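Local coordinates for protein 3-isopropylmalate dehydratase small subunit (Campylobacter jejuni, PDB 3Q3W) that catalyses, as the small subunit of isopropylmalate isomerase, the interconversion of 2-isopropylmalate and 3-isopropylmalate through 2-isopropylmaleate, at residues Gln5-His10 with Ile148-Lys153; Pro16-Asn21 with Val77-Phe82; Gln26-Gln31 with Gln39-His44. One frame throughout, in Å; residues are numbered along the deposited sequence. Where two conformers were deposited one is given.

Contact 1: Gln5-His10 with Ile148-Lys153; sequences QKFIIH and ISLLEK
The ring of Phe-7 meets Ile-148 at its edge, where CB of Ile-148 lies in the ring plane beside CZ. The CG2 methyl of Ile-148 reaches the same rim obliquely, 3.8 Å from CE2 of Phe-7, and the two side chains run nearly perpendicular to each other. Also oblique to the ring is CB of Leu-150, 3.9 Å from Phe-7 CD2. With CG of Phe-7 anti to the backbone N (chi1 -168°), the ring is carried to the side of the pairing where the Ile-148 side chain lies, against Ile-148 CG2 and Leu-150 CB. Leu-150 in turn lays its CD2 methyl 3.3 Å from the carbonyl oxygen of Phe-7.

The backbones pair as antiparallel strands. His-10 and Ile-148 form a hydrogen-bonded pair, N of His-10 lying 2.9 Å from O of Ile-148 and N of Ile-148 2.8 Å from O of His-10. Ile-9 and Ser-149 make the adjoining non-hydrogen-bonded pair, and beyond it N of Leu-150 donates almost straight to O of Ile-8 (2.7 Å, 172° at the hydrogen). OG of Ser-149 accepts from N of Glu-152, three residues on, in an ST motif that ties down the turn leaving the strand. Past the last backbone bond Ile-8 and Leu-151 lie side by side, pointing the same way, with CG2 of Ile-8 against CD1 of Leu-151.

The contact joins the start of strand 9-17 to the end of strand 145-149 in the mixed sheet. Phe-7 and Ile-148 face Ala-102 of strand 102-105 as well as strand 122-125, whereas Leu-150 packs on Leu-174 and Leu-175 of helix 168-176. Arg-171 of that helix binds the carbonyl oxygens of Leu-150 and Leu-151, and NE2 of His-10 is hydrogen-bonded to Ser-74 on strand 73-78.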
loop_
_atom_site.group_PDB
_atom_site.type_symbol
_atom_site.label_atom_id
_atom_site.label_comp_id
_atom_site.label_asym_id
_atom_site.label_seq_id
_atom_site.Cartn_x
_atom_site.Cartn_y
_atom_site.Cartn_z
ATOM N N GLN A 5 -10.622 2.318 9.058
ATOM C CA GLN A 5 -11.455 1.299 8.516
ATOM C C GLN A 5 -11.002 -0.021 9.125
ATOM O O GLN A 5 -9.823 -0.250 9.282
ATOM C CB GLN A 5 -11.247 1.290 7.024
ATOM C CG GLN A 5 -12.323 0.620 6.294
ATOM C CD GLN A 5 -12.075 0.655 4.805
ATOM O OE1 GLN A 5 -11.529 1.639 4.253
ATOM N NE2 GLN A 5 -12.445 -0.413 4.150
ATOM N N LYS A 6 -11.946 -0.882 9.441
ATOM C CA LYS A 6 -11.633 -2.199 9.977
ATOM C C LYS A 6 -10.801 -3.065 9.034
ATOM O O LYS A 6 -11.087 -3.140 7.837
ATOM C CB LYS A 6 -12.936 -2.879 10.307
ATOM C CG LYS A 6 -12.816 -4.096 11.103
ATOM C CD LYS A 6 -14.208 -4.573 11.565
ATOM C CE LYS A 6 -14.978 -3.483 12.329
ATOM N NZ LYS A 6 -16.000 -4.069 13.198
ATOM N N PHE A 7 -9.754 -3.703 9.561
ATOM C CA PHE A 7 -9.019 -4.740 8.821
ATOM C C PHE A 7 -8.923 -5.995 9.705
ATOM O O PHE A 7 -8.354 -5.954 10.786
ATOM C CB PHE A 7 -7.648 -4.215 8.445
ATOM C CG PHE A 7 -6.897 -5.063 7.433
ATOM C CD1 PHE A 7 -6.429 -4.500 6.281
ATOM C CD2 PHE A 7 -6.573 -6.385 7.694
ATOM C CE1 PHE A 7 -5.693 -5.218 5.361
ATOM C CE2 PHE A 7 -5.840 -7.114 6.787
ATOM C CZ PHE A 7 -5.393 -6.519 5.593
ATOM N N ILE A 8 -9.542 -7.079 9.259
ATOM C CA ILE A 8 -9.505 -8.376 9.958
ATOM C C ILE A 8 -8.826 -9.328 8.964
ATOM O O ILE A 8 -7.647 -9.602 9.072
ATOM C CB ILE A 8 -10.924 -8.808 10.351
ATOM C CG1 ILE A 8 -11.557 -7.740 11.253
ATOM C CG2 ILE A 8 -10.935 -10.202 11.091
ATOM C CD1 ILE A 8 -13.015 -8.028 11.641
ATOM N N ILE A 9 -9.571 -9.695 7.919
ATOM C CA ILE A 9 -9.118 -10.588 6.850
ATOM C C ILE A 9 -9.350 -9.820 5.564
ATOM O O ILE A 9 -10.416 -9.283 5.387
ATOM C CB ILE A 9 -9.985 -11.872 6.764
ATOM C CG1 ILE A 9 -10.126 -12.585 8.123
ATOM C CG2 ILE A 9 -9.443 -12.825 5.700
ATOM C CD1 ILE A 9 -9.003 -13.575 8.500
ATOM N N HIS A 10 -8.359 -9.759 4.683
ATOM C CA HIS A 10 -8.546 -9.161 3.357
ATOM C C HIS A 10 -7.863 -10.003 2.279
ATOM O O HIS A 10 -6.720 -10.402 2.417
ATOM C CB HIS A 10 -7.987 -7.738 3.328
ATOM C CG HIS A 10 -8.056 -7.094 1.985
ATOM N ND1 HIS A 10 -9.227 -6.594 1.457
ATOM C CD2 HIS A 10 -7.105 -6.913 1.034
ATOM C CE1 HIS A 10 -8.989 -6.114 0.250
ATOM N NE2 HIS A 10 -7.712 -6.311 -0.033
ATOM N N ILE A 148 -4.581 -11.847 3.507
ATOM C CA ILE A 148 -3.932 -11.370 4.732
ATOM C C ILE A 148 -4.910 -11.484 5.873
ATOM O O ILE A 148 -6.025 -11.006 5.750
ATOM C CB ILE A 148 -3.512 -9.918 4.641
ATOM C CG1 ILE A 148 -2.538 -9.700 3.485
ATOM C CG2 ILE A 148 -2.905 -9.467 6.001
ATOM C CD1 ILE A 148 -2.470 -8.247 2.940
ATOM N N SER A 149 -4.499 -12.148 6.957
ATOM C CA SER A 149 -5.268 -12.191 8.186
ATOM C C SER A 149 -4.543 -11.374 9.257
ATOM O O SER A 149 -3.422 -11.694 9.648
ATOM C CB SER A 149 -5.428 -13.646 8.663
ATOM O OG SER A 149 -6.118 -13.710 9.905
ATOM N N LEU A 150 -5.182 -10.336 9.768
ATOM C CA LEU A 150 -4.567 -9.544 10.838
ATOM C C LEU A 150 -4.804 -10.219 12.183
ATOM O O LEU A 150 -4.122 -9.906 13.162
ATOM C CB LEU A 150 -5.099 -8.121 10.867
ATOM C CG LEU A 150 -4.614 -7.198 11.985
ATOM C CD1 LEU A 150 -3.131 -7.053 12.002
ATOM C CD2 LEU A 150 -5.259 -5.894 11.802
ATOM N N LEU A 151 -5.766 -11.141 12.245
ATOM C CA LEU A 151 -5.950 -11.985 13.423
ATOM C C LEU A 151 -4.782 -12.912 13.622
ATOM O O LEU A 151 -4.265 -13.012 14.712
ATOM C CB LEU A 151 -7.192 -12.843 13.310
ATOM C CG LEU A 151 -8.506 -12.109 13.484
ATOM C CD1 LEU A 151 -9.663 -13.096 13.290
ATOM C CD2 LEU A 151 -8.570 -11.465 14.851
ATOM N N GLU A 152 -4.368 -13.591 12.568
ATOM C CA GLU A 152 -3.292 -14.552 12.690
ATOM C C GLU A 152 -1.951 -13.932 12.457
ATOM O O GLU A 152 -0.938 -14.576 12.710
ATOM C CB GLU A 152 -3.479 -15.694 11.707
ATOM C CG GLU A 152 -4.589 -16.618 12.078
ATOM C CD GLU A 152 -4.875 -17.579 10.962
ATOM O OE1 GLU A 152 -3.932 -17.894 10.195
ATOM O OE2 GLU A 152 -6.043 -18.008 10.845
ATOM N N LYS A 153 -1.953 -12.676 12.026
ATOM C CA LYS A 153 -0.766 -11.963 11.590
ATOM C C LYS A 153 0.025 -12.804 10.591
ATOM O O LYS A 153 1.231 -13.065 10.756
ATOM C CB LYS A 153 0.084 -11.492 12.766
ATOM C CG LYS A 153 -0.617 -10.479 13.676
ATOM C CD LYS A 153 0.317 -9.891 14.784
ATOM C CE LYS A 153 0.386 -10.728 16.011
ATOM N NZ LYS A 153 1.069 -9.996 17.140
#

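Contact 2: Pro16-Asn21 with Val77-Phe82; sequences PLEYAN and VSFENF
Glu-18 lies across the Phe-79 ring, with its CA over one face, 3.9 Å from the centroid in a CH-pi contact, and its CB and CG by CE2 and CZ. At the ring edge sits N of Ala-20. The carboxylate stands almost perpendicular to the ring (88°). Phe-79 CG is anti to the carbonyl carbon (chi1 -66°), which turns the ring back over the bend at Glu-18.

That bend is an inverse gamma turn: O of Leu-17 accepts from N of Tyr-19 and also, in the carbonyl plane, from OG of Ser-78 at 2.9 Å. Before it, parallel pairing gives N of Leu-17 to O of Val-77 (2.7 Å); after it, N of Phe-79 reaches O of Tyr-19 by a longer, bent bond, and N of Asn-21 meets O of Glu-80 at 2.7 Å. ND2 of Asn-81 then donates in its own amide plane to a lone pair of Asn-21 OD1 (3.2 Å), the amides being 74° apart.

Helix 128-140 covers Val-77 and Phe-79. Its Lys-139 and Lys-128 form salt bridges with Glu-18 and Glu-80, and Lys-128 also makes a cation-pi contact with Phe-79; the paired charges probably stabilise both carboxylates as anions.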
loop_
_atom_site.group_PDB
_atom_site.type_symbol
_atom_site.label_atom_id
_atom_site.label_comp_id
_atom_site.label_asym_id
_atom_site.label_seq_id
_atom_site.Cartn_x
_atom_site.Cartn_y
_atom_site.Cartn_z
ATOM N N PRO A 16 3.111 -5.578 -7.579
ATOM C CA PRO A 16 4.465 -5.334 -7.141
ATOM C C PRO A 16 5.019 -4.045 -7.712
ATOM O O PRO A 16 4.847 -3.778 -8.907
ATOM C CB PRO A 16 5.222 -6.543 -7.691
ATOM C CG PRO A 16 4.489 -6.904 -8.925
ATOM C CD PRO A 16 3.064 -6.475 -8.750
ATOM N N LEU A 17 5.649 -3.250 -6.873
ATOM C CA LEU A 17 6.296 -2.012 -7.313
ATOM C C LEU A 17 7.777 -2.063 -6.887
ATOM O O LEU A 17 8.142 -1.729 -5.758
ATOM C CB LEU A 17 5.598 -0.771 -6.730
ATOM C CG LEU A 17 4.116 -0.628 -7.076
ATOM C CD1 LEU A 17 3.482 0.594 -6.273
ATOM C CD2 LEU A 17 3.873 -0.423 -8.524
ATOM N N GLU A 18 8.620 -2.445 -7.841
ATOM C CA GLU A 18 10.016 -2.775 -7.574
ATOM C C GLU A 18 10.850 -1.505 -7.535
ATOM O O GLU A 18 11.740 -1.275 -8.373
ATOM C CB GLU A 18 10.507 -3.739 -8.648
ATOM C CG GLU A 18 9.820 -5.102 -8.576
ATOM C CD GLU A 18 10.377 -6.083 -9.619
ATOM O OE1 GLU A 18 11.488 -6.638 -9.412
ATOM O OE2 GLU A 18 9.703 -6.276 -10.638
ATOM N N TYR A 19 10.537 -0.675 -6.547
ATOM C CA TYR A 19 11.293 0.506 -6.253
ATOM C C TYR A 19 11.568 0.525 -4.745
ATOM O O TYR A 19 10.723 0.098 -3.938
ATOM C CB TYR A 19 10.518 1.745 -6.672
ATOM C CG TYR A 19 9.850 1.690 -8.033
ATOM C CD1 TYR A 19 10.505 2.149 -9.184
ATOM C CD2 TYR A 19 8.537 1.236 -8.175
ATOM C CE1 TYR A 19 9.873 2.131 -10.457
ATOM C CE2 TYR A 19 7.900 1.205 -9.435
ATOM C CZ TYR A 19 8.572 1.661 -10.571
ATOM O OH TYR A 19 7.939 1.633 -11.823
ATOM N N ALA A 20 12.757 0.994 -4.375
ATOM C CA ALA A 20 13.106 1.227 -2.968
ATOM C C ALA A 20 12.894 2.697 -2.691
ATOM O O ALA A 20 12.842 3.524 -3.615
ATOM C CB ALA A 20 14.550 0.832 -2.679
ATOM N N ASN A 21 12.773 3.021 -1.411
ATOM C CA ASN A 21 12.665 4.399 -0.999
ATOM C C ASN A 21 11.552 5.153 -1.750
ATOM O O ASN A 21 11.743 6.324 -2.076
ATOM C CB ASN A 21 13.997 5.113 -1.229
ATOM C CG ASN A 21 15.159 4.337 -0.702
ATOM O OD1 ASN A 21 15.272 4.122 0.501
ATOM N ND2 ASN A 21 16.034 3.888 -1.600
ATOM N N VAL A 77 3.182 -4.556 -3.084
ATOM C CA VAL A 77 4.396 -5.166 -2.611
ATOM C C VAL A 77 5.547 -4.327 -3.139
ATOM O O VAL A 77 5.742 -4.213 -4.361
ATOM C CB VAL A 77 4.498 -6.597 -3.109
ATOM C CG1 VAL A 77 5.711 -7.301 -2.441
ATOM C CG2 VAL A 77 3.238 -7.313 -2.797
ATOM N N SER A 78 6.294 -3.716 -2.233
ATOM C CA SER A 78 7.404 -2.836 -2.591
ATOM C C SER A 78 8.692 -3.169 -1.851
ATOM O O SER A 78 8.772 -4.130 -1.109
ATOM C CB SER A 78 7.028 -1.400 -2.311
ATOM O OG SER A 78 7.754 -0.514 -3.147
ATOM N N PHE A 79 9.720 -2.373 -2.091
ATOM C CA PHE A 79 10.998 -2.639 -1.499
ATOM C C PHE A 79 11.152 -1.703 -0.315
ATOM O O PHE A 79 10.155 -1.143 0.168
ATOM C CB PHE A 79 12.106 -2.471 -2.532
ATOM C CG PHE A 79 12.079 -3.486 -3.666
ATOM C CD1 PHE A 79 11.512 -4.738 -3.514
ATOM C CD2 PHE A 79 12.725 -3.185 -4.870
ATOM C CE1 PHE A 79 11.558 -5.642 -4.543
ATOM C CE2 PHE A 79 12.785 -4.092 -5.901
ATOM C CZ PHE A 79 12.197 -5.318 -5.740
ATOM N N GLU A 80 12.380 -1.563 0.183
ATOM C CA GLU A 80 12.616 -0.966 1.488
ATOM C C GLU A 80 12.342 0.511 1.556
ATOM O O GLU A 80 12.381 1.207 0.557
ATOM C CB GLU A 80 14.050 -1.221 1.984
ATOM C CG GLU A 80 15.187 -0.921 0.973
ATOM C CD GLU A 80 15.672 -2.180 0.219
ATOM O OE1 GLU A 80 14.835 -2.871 -0.416
ATOM O OE2 GLU A 80 16.883 -2.470 0.270
ATOM N N ASN A 81 12.114 0.963 2.793
ATOM C CA ASN A 81 11.932 2.360 3.132
ATOM C C ASN A 81 10.777 2.967 2.356
ATOM O O ASN A 81 10.849 4.092 1.858
ATOM C CB ASN A 81 13.246 3.159 2.974
ATOM C CG ASN A 81 13.192 4.532 3.628
ATOM O OD1 ASN A 81 12.518 4.727 4.645
ATOM N ND2 ASN A 81 13.876 5.499 3.033
ATOM N N PHE A 82 9.691 2.222 2.291
ATOM C CA PHE A 82 8.507 2.712 1.645
ATOM C C PHE A 82 7.914 3.852 2.458
ATOM O O PHE A 82 7.728 3.732 3.659
ATOM C CB PHE A 82 7.463 1.629 1.510
ATOM C CG PHE A 82 6.268 2.038 0.672
ATOM C CD1 PHE A 82 6.199 1.727 -0.668
ATOM C CD2 PHE A 82 5.205 2.732 1.245
ATOM C CE1 PHE A 82 5.095 2.094 -1.424
ATOM C CE2 PHE A 82 4.113 3.098 0.496
ATOM C CZ PHE A 82 4.052 2.808 -0.840
#

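Contact 3: Gln26-Gln31 with Gln39-His44; sequences QIIPKQ and QGFGKH
Ile-28 extends its CD1 methyl between Phe-41 and His-44, touching CB of Phe-41 at 3.8 Å and CB of His-44 at 4.0 Å. Its long branch is stretched out for this: CG1 stands opposite the backbone N (chi1 179°) and CD1 carries on from it in a nearly extended line (chi2 158°). CG2 is thereby left in the crowded position between the backbone N and the carbonyl carbon. The methyl also meets CD1 of Phe-41, arriving obliquely to the ring, while the two side chains slant past one another.

Ile-28 is the first residue to leave helical geometry after the short helix 24-27. Across the contact, Gly-42, Lys-43 and His-44 form a 3-10 segment, closed by a bond from N of His-44 back to O of Phe-41 (3.1 Å). No hydrogen bond links the two segments; hydrophobic contact joins them, with CD of Pro-29 adding a looser approach to the carbonyl oxygen of His-44, 4.0 Å away.

Both rings have partners outside the two segments. His-44 stacks on Phe-32 and bonds through ND1 to Glu-56, and Phe-41 meets the His-90 ring edge-to-face. Helix 90-98 packs against Ile-28 through His-90 and Ala-94.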
loop_
_atom_site.group_PDB
_atom_site.type_symbol
_atom_site.label_atom_id
_atom_site.label_comp_id
_atom_site.label_asym_id
_atom_site.label_seq_id
_atom_site.Cartn_x
_atom_site.Cartn_y
_atom_site.Cartn_z
ATOM N N GLN A 26 6.470 10.790 -4.555
ATOM C CA GLN A 26 6.064 9.789 -5.521
ATOM C C GLN A 26 4.665 9.327 -5.210
ATOM O O GLN A 26 3.892 9.102 -6.113
ATOM C CB GLN A 26 7.039 8.625 -5.535
ATOM C CG GLN A 26 8.442 9.041 -5.921
ATOM C CD GLN A 26 9.339 7.840 -6.055
ATOM O OE1 GLN A 26 10.094 7.496 -5.165
ATOM N NE2 GLN A 26 9.221 7.177 -7.150
ATOM N N ILE A 27 4.355 9.150 -3.940
ATOM C CA ILE A 27 3.006 8.727 -3.536
ATOM C C ILE A 27 1.961 9.789 -3.949
ATOM O O ILE A 27 0.958 9.471 -4.549
ATOM C CB ILE A 27 2.913 8.390 -2.018
ATOM C CG1 ILE A 27 3.817 7.193 -1.681
ATOM C CG2 ILE A 27 1.462 7.973 -1.623
ATOM C CD1 ILE A 27 4.103 6.997 -0.187
ATOM N N ILE A 28 2.232 11.059 -3.646
ATOM C CA ILE A 28 1.315 12.126 -4.011
ATOM C C ILE A 28 2.062 13.437 -3.985
ATOM O O ILE A 28 2.553 13.857 -2.925
ATOM C CB ILE A 28 0.031 12.191 -3.073
ATOM C CG1 ILE A 28 -0.890 13.346 -3.496
ATOM C CG2 ILE A 28 0.411 12.177 -1.575
ATOM C CD1 ILE A 28 -2.364 13.212 -3.041
ATOM N N PRO A 29 2.150 14.071 -5.148
ATOM C CA PRO A 29 2.920 15.273 -5.292
ATOM C C PRO A 29 2.275 16.481 -4.574
ATOM O O PRO A 29 1.085 16.458 -4.244
ATOM C CB PRO A 29 2.936 15.480 -6.807
ATOM C CG PRO A 29 2.652 14.200 -7.377
ATOM C CD PRO A 29 1.757 13.519 -6.456
ATOM N N LYS A 30 3.084 17.505 -4.371
ATOM C CA LYS A 30 2.755 18.648 -3.526
ATOM C C LYS A 30 1.609 19.497 -4.062
ATOM O O LYS A 30 0.919 20.118 -3.279
ATOM C CB LYS A 30 3.964 19.560 -3.331
ATOM C CG LYS A 30 5.137 18.950 -2.577
ATOM C CD LYS A 30 6.330 19.916 -2.688
ATOM C CE LYS A 30 7.491 19.601 -1.725
ATOM N NZ LYS A 30 7.050 19.454 -0.317
ATOM N N GLN A 31 1.432 19.552 -5.377
ATOM C CA GLN A 31 0.315 20.294 -5.987
ATOM C C GLN A 31 -1.130 19.802 -5.641
ATOM O O GLN A 31 -2.101 20.532 -5.823
ATOM C CB GLN A 31 0.477 20.393 -7.524
ATOM C CG GLN A 31 0.409 19.114 -8.317
ATOM C CD GLN A 31 1.768 18.474 -8.576
ATOM O OE1 GLN A 31 2.649 18.567 -7.744
ATOM N NE2 GLN A 31 1.925 17.794 -9.714
ATOM N N GLN A 39 -13.408 14.936 -2.927
ATOM C CA GLN A 39 -13.329 13.884 -3.953
ATOM C C GLN A 39 -12.271 12.814 -3.612
ATOM O O GLN A 39 -12.159 11.802 -4.286
ATOM C CB GLN A 39 -13.060 14.561 -5.303
ATOM C CG GLN A 39 -12.440 15.990 -5.124
ATOM C CD GLN A 39 -12.410 16.852 -6.378
ATOM O OE1 GLN A 39 -12.749 18.052 -6.330
ATOM N NE2 GLN A 39 -11.970 16.265 -7.496
ATOM N N GLY A 40 -11.501 13.024 -2.561
ATOM C CA GLY A 40 -10.407 12.111 -2.258
ATOM C C GLY A 40 -9.206 12.311 -3.183
ATOM O O GLY A 40 -9.166 13.195 -4.037
ATOM N N PHE A 41 -8.211 11.474 -2.994
ATOM C CA PHE A 41 -6.930 11.729 -3.571
ATOM C C PHE A 41 -6.474 10.558 -4.424
ATOM O O PHE A 41 -5.343 10.522 -4.866
ATOM C CB PHE A 41 -5.930 12.044 -2.458
ATOM C CG PHE A 41 -6.329 13.269 -1.627
ATOM C CD1 PHE A 41 -5.996 14.524 -2.051
ATOM C CD2 PHE A 41 -7.099 13.139 -0.482
ATOM C CE1 PHE A 41 -6.393 15.671 -1.334
ATOM C CE2 PHE A 41 -7.494 14.291 0.229
ATOM C CZ PHE A 41 -7.138 15.535 -0.215
ATOM N N GLY A 42 -7.333 9.576 -4.636
ATOM C CA GLY A 42 -6.861 8.362 -5.293
ATOM C C GLY A 42 -6.368 8.593 -6.704
ATOM O O GLY A 42 -5.482 7.920 -7.178
ATOM N N LYS A 43 -6.993 9.508 -7.415
ATOM C CA LYS A 43 -6.579 9.796 -8.797
ATOM C C LYS A 43 -5.151 10.309 -8.911
ATOM O O LYS A 43 -4.519 10.178 -9.978
ATOM C CB LYS A 43 -7.561 10.759 -9.452
ATOM C CG LYS A 43 -7.306 11.072 -10.892
ATOM C CD LYS A 43 -8.420 12.022 -11.482
ATOM C CE LYS A 43 -8.205 12.218 -13.009
ATOM N NZ LYS A 43 -9.419 12.771 -13.715
ATOM N N HIS A 44 -4.636 10.883 -7.824
ATOM C CA HIS A 44 -3.296 11.448 -7.809
ATOM C C HIS A 44 -2.253 10.493 -7.291
ATOM O O HIS A 44 -1.098 10.802 -7.271
ATOM C CB HIS A 44 -3.323 12.677 -6.934
ATOM C CG HIS A 44 -4.434 13.592 -7.266
ATOM N ND1 HIS A 44 -4.744 13.935 -8.567
ATOM C CD2 HIS A 44 -5.342 14.215 -6.479
ATOM C CE1 HIS A 44 -5.781 14.754 -8.558
ATOM N NE2 HIS A 44 -6.167 14.927 -7.309
#

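How the contacts relate
Contacts 1 and 2 share strand 9-17, one near its beginning and the other at its end, so their centres lie about 22 Å apart on opposite sides of the chain's centre, with nearest atoms about 8 Å apart. In the sheet this strand is the junction: contact 1 pairs it antiparallel with strand 145-149, contact 2 parallel with strand 73-78. The chain then runs from contact 2 into helix 24-27 and contact 3, whose centre is about 18 Å away; the two touch where Phe-82 CE2 packs on Ile-27 CD1 at 4.0 Å. Contact 3 remains remote from contact 1, about 26 Å between centres. Contacts 2 and 3 both belong to the aconitase C-terminal domain family region.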